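PDB 6H6X: 3-polyprenyl-4-hydroxybenzoate decarboxylase and related decarboxylases from Pelotomaculum thermopropionicum, which binds prenylated FMN and, as a UbiD-family enzyme, probably catalyses the reversible decarboxylation of aromatic acids such as furan carboxylates. Local coordinates for residues Pro129-Ala134 and His151-Thr156; Gly162-Pro167 and Ala268-Val273. The protein carries 8 engineered substitutions. One frame throughout, in Å; residues are numbered along the deposited sequence.

Contact 1 of 2, residues Pro129-Ala134 and His151-Thr156; sequences PYITAA and HRLQVT. With 4LU (1-deoxy-5-O-phosphono-1-(3,3,4,5-tetramethyl-9,11-dioxo-2,3,8,9,10,11-hexahydro-7H-quinolino[1,8-fg]pteridin-12-ium-7-y l)-D-ribitol), chain I.
The antiparallel hairpin of strands 130-139 and 146-157, one edge of the prenylated-FMN pocket, is joined here by I131 and L153, a hydrogen-bonded pair. I131 N reaches L153 O at 2.9 Å and L153 N returns to I131 O, both in the carbonyl plane; V155 N to P129 O, nearly straight at 173°, adds a third rung. Proline suits position 129, where the carbonyl is used and no N-H is needed.

On one face the branched side chains of I131 and L153 cross, CB to CB 4.0 Å, and A134 CB meets L153 CD1. The other face carries the non-hydrogen-bonded pair Y130 and Q154. There Q154 CB lies over the tyrosine ring, 4.0 Å from its centroid. With Q154 CG anti to the backbone N (chi1 -168°) and the chain extended beyond it, the amide runs out past the phenol, its plane 29° from the ring. The polar ends are anchored separately, Y130 OH on E254 and Q154 OE1 on the backbone N of G255. R152 CG touches Y130 CE2 at 3.8 Å, while its guanidinium goes on to salt bridges with E254 and E259.

Toward the cofactor the strands part and waters fill in: one links I131 O, A134 N and H151 O, another A134 O and H151 N. R152 N donates to 4LU O4 at 2.9 Å, and the H151 ring comes close to the other flavin carbonyl, ND1 3.2 Å from 4LU O2 but hydrogen-bonded to L164 O, NE2 bonded to S149.

Thus a backbone N-H, positioned by the hairpin, grips the flavin carbonyl O4, which would probably draw electron density toward that oxygen, while the waters serve A134 and H151 peptide groups that the strands no longer pair directly, one also bonding I131 O.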
loop_
_atom_site.group_PDB
_atom_site.type_symbol
_atom_site.label_atom_id
_atom_site.label_comp_id
_atom_site.label_asym_id
_atom_site.label_seq_id
_atom_site.Cartn_x
_atom_site.Cartn_y
_atom_site.Cartn_z
ATOM N N PRO B 129 -25.341 10.498 -19.117
ATOM C CA PRO B 129 -25.419 10.871 -17.711
ATOM C C PRO B 129 -26.071 9.766 -16.874
ATOM O O PRO B 129 -26.989 9.099 -17.347
ATOM C CB PRO B 129 -26.295 12.103 -17.728
ATOM C CG PRO B 129 -26.278 12.600 -19.144
ATOM C CD PRO B 129 -26.218 11.337 -19.948
ATOM N N TYR B 130 -25.549 9.542 -15.667
ATOM C CA TYR B 130 -26.083 8.529 -14.759
ATOM C C TYR B 130 -26.363 9.098 -13.403
ATOM O O TYR B 130 -25.566 9.867 -12.876
ATOM C CB TYR B 130 -25.095 7.387 -14.581
ATOM C CG TYR B 130 -25.293 6.261 -15.552
ATOM C CD1 TYR B 130 -24.761 6.320 -16.808
ATOM C CD2 TYR B 130 -25.978 5.117 -15.188
ATOM C CE1 TYR B 130 -24.922 5.284 -17.713
ATOM C CE2 TYR B 130 -26.147 4.087 -16.071
ATOM C CZ TYR B 130 -25.604 4.196 -17.348
ATOM O OH TYR B 130 -25.730 3.192 -18.253
ATOM N N ILE B 131 -27.501 8.707 -12.847
ATOM C CA ILE B 131 -27.842 8.980 -11.442
ATOM C C ILE B 131 -27.258 7.810 -10.670
ATOM O O ILE B 131 -27.643 6.682 -10.915
ATOM C CB ILE B 131 -29.377 9.048 -11.244
ATOM C CG1 ILE B 131 -29.956 10.202 -12.087
ATOM C CG2 ILE B 131 -29.739 9.210 -9.777
ATOM C CD1 ILE B 131 -31.460 10.280 -12.038
ATOM N N THR B 132 -26.319 8.092 -9.766
ATOM C CA THR B 132 -25.575 7.051 -9.060
ATOM C C THR B 132 -25.785 7.039 -7.551
ATOM O O THR B 132 -25.296 6.134 -6.922
ATOM C CB THR B 132 -24.076 7.184 -9.297
ATOM O OG1 THR B 132 -23.675 8.514 -8.971
ATOM C CG2 THR B 132 -23.769 6.953 -10.770
ATOM N N ALA B 133 -26.483 8.025 -6.987
ATOM C CA ALA B 133 -26.630 8.109 -5.543
ATOM C C ALA B 133 -28.063 8.131 -5.025
ATOM O O ALA B 133 -28.330 8.632 -3.936
ATOM C CB ALA B 133 -25.871 9.303 -5.023
ATOM N N ALA B 134 -28.968 7.566 -5.780
ATOM C CA ALA B 134 -30.369 7.580 -5.446
ATOM C C ALA B 134 -30.689 6.303 -4.729
ATOM O O ALA B 134 -30.393 5.230 -5.237
ATOM C CB ALA B 134 -31.239 7.663 -6.690
ATOM N N HIS B 151 -29.462 1.664 -7.326
ATOM C CA HIS B 151 -29.310 1.203 -8.734
ATOM C C HIS B 151 -28.824 2.367 -9.569
ATOM O O HIS B 151 -29.242 3.526 -9.358
ATOM C CB HIS B 151 -30.653 0.675 -9.282
ATOM C CG HIS B 151 -31.221 -0.411 -8.435
ATOM N ND1 HIS B 151 -30.998 -1.744 -8.688
ATOM C CD2 HIS B 151 -31.883 -0.361 -7.255
ATOM C CE1 HIS B 151 -31.535 -2.472 -7.720
ATOM N NE2 HIS B 151 -32.067 -1.654 -6.831
ATOM N N ARG B 152 -27.898 2.090 -10.488
ATOM C CA ARG B 152 -27.555 3.080 -11.488
ATOM C C ARG B 152 -28.766 3.317 -12.398
ATOM O O ARG B 152 -29.497 2.388 -12.727
ATOM C CB ARG B 152 -26.324 2.672 -12.270
ATOM C CG ARG B 152 -26.543 1.579 -13.289
ATOM C CD ARG B 152 -25.222 1.129 -13.882
ATOM N NE ARG B 152 -25.445 0.280 -15.050
ATOM C CZ ARG B 152 -24.711 -0.770 -15.428
ATOM N NH1 ARG B 152 -23.645 -1.197 -14.733
ATOM N NH2 ARG B 152 -25.071 -1.422 -16.523
ATOM N N LEU B 153 -28.997 4.577 -12.731
ATOM C CA LEU B 153 -30.100 4.967 -13.569
ATOM C C LEU B 153 -29.541 5.800 -14.734
ATOM O O LEU B 153 -28.930 6.848 -14.535
ATOM C CB LEU B 153 -31.086 5.784 -12.752
ATOM C CG LEU B 153 -31.640 5.012 -11.572
ATOM C CD1 LEU B 153 -31.986 5.920 -10.439
ATOM C CD2 LEU B 153 -32.847 4.236 -12.017
ATOM N N GLN B 154 -29.681 5.292 -15.949
ATOM C CA GLN B 154 -29.245 6.016 -17.135
ATOM C C GLN B 154 -30.334 7.007 -17.521
ATOM O O GLN B 154 -31.496 6.638 -17.651
ATOM C CB GLN B 154 -28.975 5.053 -18.310
ATOM C CG GLN B 154 -28.243 5.732 -19.486
ATOM C CD GLN B 154 -28.071 4.842 -20.693
ATOM O OE1 GLN B 154 -28.048 3.608 -20.590
ATOM N NE2 GLN B 154 -27.926 5.479 -21.857
ATOM N N VAL B 155 -29.974 8.259 -17.705
ATOM C CA VAL B 155 -30.931 9.243 -18.183
ATOM C C VAL B 155 -31.062 9.034 -19.688
ATOM O O VAL B 155 -30.128 9.291 -20.429
ATOM C CB VAL B 155 -30.472 10.663 -17.862
ATOM C CG1 VAL B 155 -31.512 11.698 -18.316
ATOM C CG2 VAL B 155 -30.209 10.782 -16.382
ATOM N N THR B 156 -32.190 8.483 -20.118
ATOM C CA THR B 156 -32.410 8.178 -21.531
ATOM C C THR B 156 -33.413 9.134 -22.228
ATOM O O THR B 156 -33.483 9.143 -23.445
ATOM C CB THR B 156 -32.881 6.738 -21.716
ATOM O OG1 THR B 156 -34.089 6.559 -20.995
ATOM C CG2 THR B 156 -31.831 5.731 -21.220
HETATM C C9 4LU I . -24.751 0.071 -4.755
HETATM C C8 4LU I . -24.088 1.325 -4.602
HETATM C C7 4LU I . -23.748 2.135 -5.690
HETATM C C10 4LU I . -26.330 -2.049 -7.430
HETATM C C6 4LU I . -23.878 1.538 -7.080
HETATM N N3 4LU I . -27.920 -2.425 -9.693
HETATM C C2 4LU I . -28.064 -3.247 -8.604
HETATM C C13 4LU I . -22.658 3.463 -8.571
HETATM C C5 4LU I . -23.587 2.277 -8.418
HETATM C C1 4LU I . -24.260 0.227 -9.603
HETATM O O2 4LU I . -28.933 -4.174 -8.630
HETATM N N1 4LU I . -27.292 -3.052 -7.493
HETATM C C4 4LU I . -27.008 -1.409 -9.731
HETATM O O4 4LU I . -26.920 -0.666 -10.742
HETATM C C4A 4LU I . -26.129 -1.182 -8.530
HETATM N N5 4LU I . -25.171 -0.117 -8.462
HETATM C C3 4LU I . -23.896 1.522 -9.664
HETATM C C12 4LU I . -24.896 3.112 -8.526
HETATM C C5A 4LU I . -24.709 0.336 -7.196
HETATM C C7M 4LU I . -23.029 3.466 -5.474
HETATM C C8M 4LU I . -23.842 1.741 -3.176
HETATM C C9A 4LU I . -25.050 -0.500 -6.011
HETATM N N10 4LU I . -25.562 -1.832 -6.257
HETATM C "C1'" 4LU I . -25.755 -2.786 -5.166
HETATM C "C2'" 4LU I . -27.106 -2.749 -4.416
HETATM O "O2'" 4LU I . -27.553 -1.426 -4.101
HETATM C "C3'" 4LU I . -26.923 -3.492 -3.102
HETATM O "O3'" 4LU I . -26.310 -4.759 -3.354
HETATM C "C4'" 4LU I . -28.238 -3.631 -2.330
HETATM O "O4'" 4LU I . -28.068 -3.912 -0.907
HETATM C "C5'" 4LU I . -29.195 -4.688 -2.857
HETATM O "O5'" 4LU I . -30.284 -4.547 -1.919
HETATM P P 4LU I . -31.422 -5.687 -1.697
HETATM O O2P 4LU I . -32.508 -5.065 -0.801
HETATM O O3P 4LU I . -32.008 -5.974 -3.110
HETATM O O1P 4LU I . -30.678 -6.833 -1.009
HETATM O O HOH W 1 -28.728 5.894 -8.323
HETATM O O HOH W 2 -31.427 3.835 -7.338
#

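Contact 2 of 2, residues Gly162-Pro167 and Ala268-Val273; sequences GILILP and APRPVV. With 4LU (1-deoxy-5-O-phosphono-1-(3,3,4,5-tetramethyl-9,11-dioxo-2,3,8,9,10,11-hexahydro-7H-quinolino[1,8-fg]pteridin-12-ium-7-y l)-D-ribitol), chain I.
One backbone hydrogen bond joins the segments: I163 N donates to P271 O at 3.2 Å, from above the carbonyl plane. It stands beside the non-hydrogen-bonded antiparallel pair G162 and V272, whose CA atoms are 4.6 Å apart. Proline at 271 lends its carbonyl and has no N-H to satisfy.

The apolar contacts gather on P271. I163 CG2 meets P271 CB at 3.8 Å and V273 CG2 at 4.2 Å, and I165 CD1 arrives at P271 CG; these beta-branched chains and the compact ring suit a buried seam. L164 and R270 lie side by side, pointing the same way, with L164 CD1 3.7 Å from R270 NE, while the guanidinium end pairs with E254.

The cofactor bonds are made by backbone: 4LU N3 donates to L164 O at 3.0 Å, and L166 N donates to 4LU O2 at 2.9 Å. With L164 CG anti to the backbone N (chi1 167°), the other methyl, CD2, touches 4LU O4 at 3.4 Å. Replacing L164 with an alanine would probably open a gap between R270 and the flavin.

The loop that follows strand 160-163, an inner strand, thus reads the flavin's uracil-like edge, in the prenylated-FMN pocket of this UbiD enzyme.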
loop_
_atom_site.group_PDB
_atom_site.type_symbol
_atom_site.label_atom_id
_atom_site.label_comp_id
_atom_site.label_asym_id
_atom_site.label_seq_id
_atom_site.Cartn_x
_atom_site.Cartn_y
_atom_site.Cartn_z
ATOM N N GLY B 162 -33.178 4.284 -17.666
ATOM C CA GLY B 162 -32.845 2.845 -17.737
ATOM C C GLY B 162 -32.228 2.415 -16.420
ATOM O O GLY B 162 -31.473 3.142 -15.795
ATOM N N ILE B 163 -32.516 1.211 -15.998
ATOM C CA ILE B 163 -32.132 0.775 -14.676
ATOM C C ILE B 163 -31.544 -0.629 -14.767
ATOM O O ILE B 163 -32.103 -1.500 -15.376
ATOM C CB ILE B 163 -33.330 0.857 -13.695
ATOM C CG1 ILE B 163 -32.879 0.475 -12.285
ATOM C CG2 ILE B 163 -34.473 -0.037 -14.141
ATOM C CD1 ILE B 163 -33.991 0.489 -11.256
ATOM N N LEU B 164 -30.382 -0.804 -14.171
ATOM C CA LEU B 164 -29.802 -2.113 -13.931
ATOM C C LEU B 164 -30.376 -2.653 -12.635
ATOM O O LEU B 164 -30.189 -2.041 -11.590
ATOM C CB LEU B 164 -28.280 -2.010 -13.854
ATOM C CG LEU B 164 -27.604 -3.272 -13.299
ATOM C CD1 LEU B 164 -27.813 -4.437 -14.243
ATOM C CD2 LEU B 164 -26.121 -3.049 -13.042
ATOM N N ILE B 165 -31.102 -3.763 -12.698
ATOM C CA ILE B 165 -31.586 -4.450 -11.509
ATOM C C ILE B 165 -30.960 -5.855 -11.437
ATOM O O ILE B 165 -31.315 -6.740 -12.211
ATOM C CB ILE B 165 -33.140 -4.552 -11.491
ATOM C CG1 ILE B 165 -33.799 -3.227 -11.868
ATOM C CG2 ILE B 165 -33.664 -5.001 -10.123
ATOM C CD1 ILE B 165 -35.314 -3.296 -11.848
ATOM N N LEU B 166 -30.060 -6.067 -10.491
ATOM C CA LEU B 166 -29.505 -7.404 -10.241
ATOM C C LEU B 166 -30.579 -8.295 -9.577
ATOM O O LEU B 166 -31.536 -7.772 -8.997
ATOM C CB LEU B 166 -28.246 -7.305 -9.367
ATOM C CG LEU B 166 -27.119 -6.458 -9.982
ATOM C CD1 LEU B 166 -25.991 -6.206 -8.969
ATOM C CD2 LEU B 166 -26.596 -7.076 -11.269
ATOM N N PRO B 167 -30.450 -9.636 -9.677
ATOM C CA PRO B 167 -31.461 -10.544 -9.103
ATOM C C PRO B 167 -31.414 -10.635 -7.552
ATOM O O PRO B 167 -30.877 -11.591 -6.975
ATOM C CB PRO B 167 -31.140 -11.885 -9.783
ATOM C CG PRO B 167 -29.668 -11.805 -10.026
ATOM C CD PRO B 167 -29.426 -10.374 -10.439
ATOM N N ALA B 268 -26.882 -3.806 -22.422
ATOM C CA ALA B 268 -27.878 -4.851 -22.689
ATOM C C ALA B 268 -29.316 -4.317 -22.512
ATOM O O ALA B 268 -29.505 -3.234 -21.935
ATOM C CB ALA B 268 -27.644 -6.069 -21.794
ATOM N N PRO B 269 -30.328 -5.069 -23.010
ATOM C CA PRO B 269 -31.735 -4.655 -22.805
ATOM C C PRO B 269 -32.217 -4.844 -21.350
ATOM O O PRO B 269 -32.128 -5.952 -20.798
ATOM C CB PRO B 269 -32.525 -5.580 -23.767
ATOM C CG PRO B 269 -31.517 -6.188 -24.685
ATOM C CD PRO B 269 -30.234 -6.238 -23.914
ATOM N N ARG B 270 -32.750 -3.775 -20.753
ATOM C CA ARG B 270 -33.044 -3.727 -19.310
ATOM C C ARG B 270 -34.300 -2.927 -19.007
ATOM O O ARG B 270 -34.809 -2.214 -19.883
ATOM C CB ARG B 270 -31.837 -3.118 -18.572
ATOM C CG ARG B 270 -30.713 -4.134 -18.411
ATOM C CD ARG B 270 -29.469 -3.615 -17.747
ATOM N NE ARG B 270 -28.429 -4.632 -17.836
ATOM C CZ ARG B 270 -27.221 -4.469 -18.382
ATOM N NH1 ARG B 270 -26.818 -3.308 -18.910
ATOM N NH2 ARG B 270 -26.389 -5.501 -18.384
ATOM N N PRO B 271 -34.799 -3.008 -17.757
ATOM C CA PRO B 271 -36.045 -2.291 -17.488
ATOM C C PRO B 271 -35.922 -0.806 -17.605
ATOM O O PRO B 271 -34.824 -0.255 -17.701
ATOM C CB PRO B 271 -36.394 -2.707 -16.072
ATOM C CG PRO B 271 -35.869 -4.098 -16.002
ATOM C CD PRO B 271 -34.559 -4.049 -16.748
ATOM N N VAL B 272 -37.078 -0.166 -17.595
ATOM C CA VAL B 272 -37.199 1.264 -17.824
ATOM C C VAL B 272 -38.129 1.865 -16.757
ATOM O O VAL B 272 -39.126 1.292 -16.427
ATOM C CB VAL B 272 -37.775 1.532 -19.233
ATOM C CG1 VAL B 272 -37.996 3.013 -19.467
ATOM C CG2 VAL B 272 -36.822 0.989 -20.289
ATOM N N VAL B 273 -37.771 3.027 -16.243
ATOM C CA VAL B 273 -38.558 3.764 -15.313
ATOM C C VAL B 273 -39.103 4.952 -16.066
ATOM O O VAL B 273 -38.326 5.691 -16.663
ATOM C CB VAL B 273 -37.689 4.324 -14.140
ATOM C CG1 VAL B 273 -38.495 5.263 -13.244
ATOM C CG2 VAL B 273 -37.109 3.187 -13.313
HETATM C C9 4LU I . -24.751 0.071 -4.755
HETATM C C8 4LU I . -24.088 1.325 -4.602
HETATM C C7 4LU I . -23.748 2.135 -5.690
HETATM C C10 4LU I . -26.330 -2.049 -7.430
HETATM C C6 4LU I . -23.878 1.538 -7.080
HETATM N N3 4LU I . -27.920 -2.425 -9.693
HETATM C C2 4LU I . -28.064 -3.247 -8.604
HETATM C C13 4LU I . -22.658 3.463 -8.571
HETATM C C5 4LU I . -23.587 2.277 -8.418
HETATM C C1 4LU I . -24.260 0.227 -9.603
HETATM O O2 4LU I . -28.933 -4.174 -8.630
HETATM N N1 4LU I . -27.292 -3.052 -7.493
HETATM C C4 4LU I . -27.008 -1.409 -9.731
HETATM O O4 4LU I . -26.920 -0.666 -10.742
HETATM C C4A 4LU I . -26.129 -1.182 -8.530
HETATM N N5 4LU I . -25.171 -0.117 -8.462
HETATM C C3 4LU I . -23.896 1.522 -9.664
HETATM C C12 4LU I . -24.896 3.112 -8.526
HETATM C C5A 4LU I . -24.709 0.336 -7.196
HETATM C C7M 4LU I . -23.029 3.466 -5.474
HETATM C C8M 4LU I . -23.842 1.741 -3.176
HETATM C C9A 4LU I . -25.050 -0.500 -6.011
HETATM N N10 4LU I . -25.562 -1.832 -6.257
HETATM C "C1'" 4LU I . -25.755 -2.786 -5.166
HETATM C "C2'" 4LU I . -27.106 -2.749 -4.416
HETATM O "O2'" 4LU I . -27.553 -1.426 -4.101
HETATM C "C3'" 4LU I . -26.923 -3.492 -3.102
HETATM O "O3'" 4LU I . -26.310 -4.759 -3.354
HETATM C "C4'" 4LU I . -28.238 -3.631 -2.330
HETATM O "O4'" 4LU I . -28.068 -3.912 -0.907
HETATM C "C5'" 4LU I . -29.195 -4.688 -2.857
HETATM O "O5'" 4LU I . -30.284 -4.547 -1.919
HETATM P P 4LU I . -31.422 -5.687 -1.697
HETATM O O2P 4LU I . -32.508 -5.065 -0.801
HETATM O O3P 4LU I . -32.008 -5.974 -3.110
HETATM O O1P 4LU I . -30.678 -6.833 -1.009
#

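How the contacts relate
Contact 1 closes before contact 2 opens along the chain, and their centres lie 11 Å apart in the same antiparallel sheet, within the range of the Rift-related domain. Strand 146-157 turns back through a short connection into its antiparallel neighbour 160-163, which in turn pairs with the distant strand 264-280, so a local hairpin is tied to a partner about a hundred residues later. The two contacts meet at Q154 N and G162 O (2.8 Å, probably a hydrogen bond), and H151 CB packs on I163 CG1. Between them, 129-134/151-156 and 162-167/268-273 hold neighbouring parts of the same cofactor, so that this part of the sheet, and the loop after strand 160-163, line one side of its pocket.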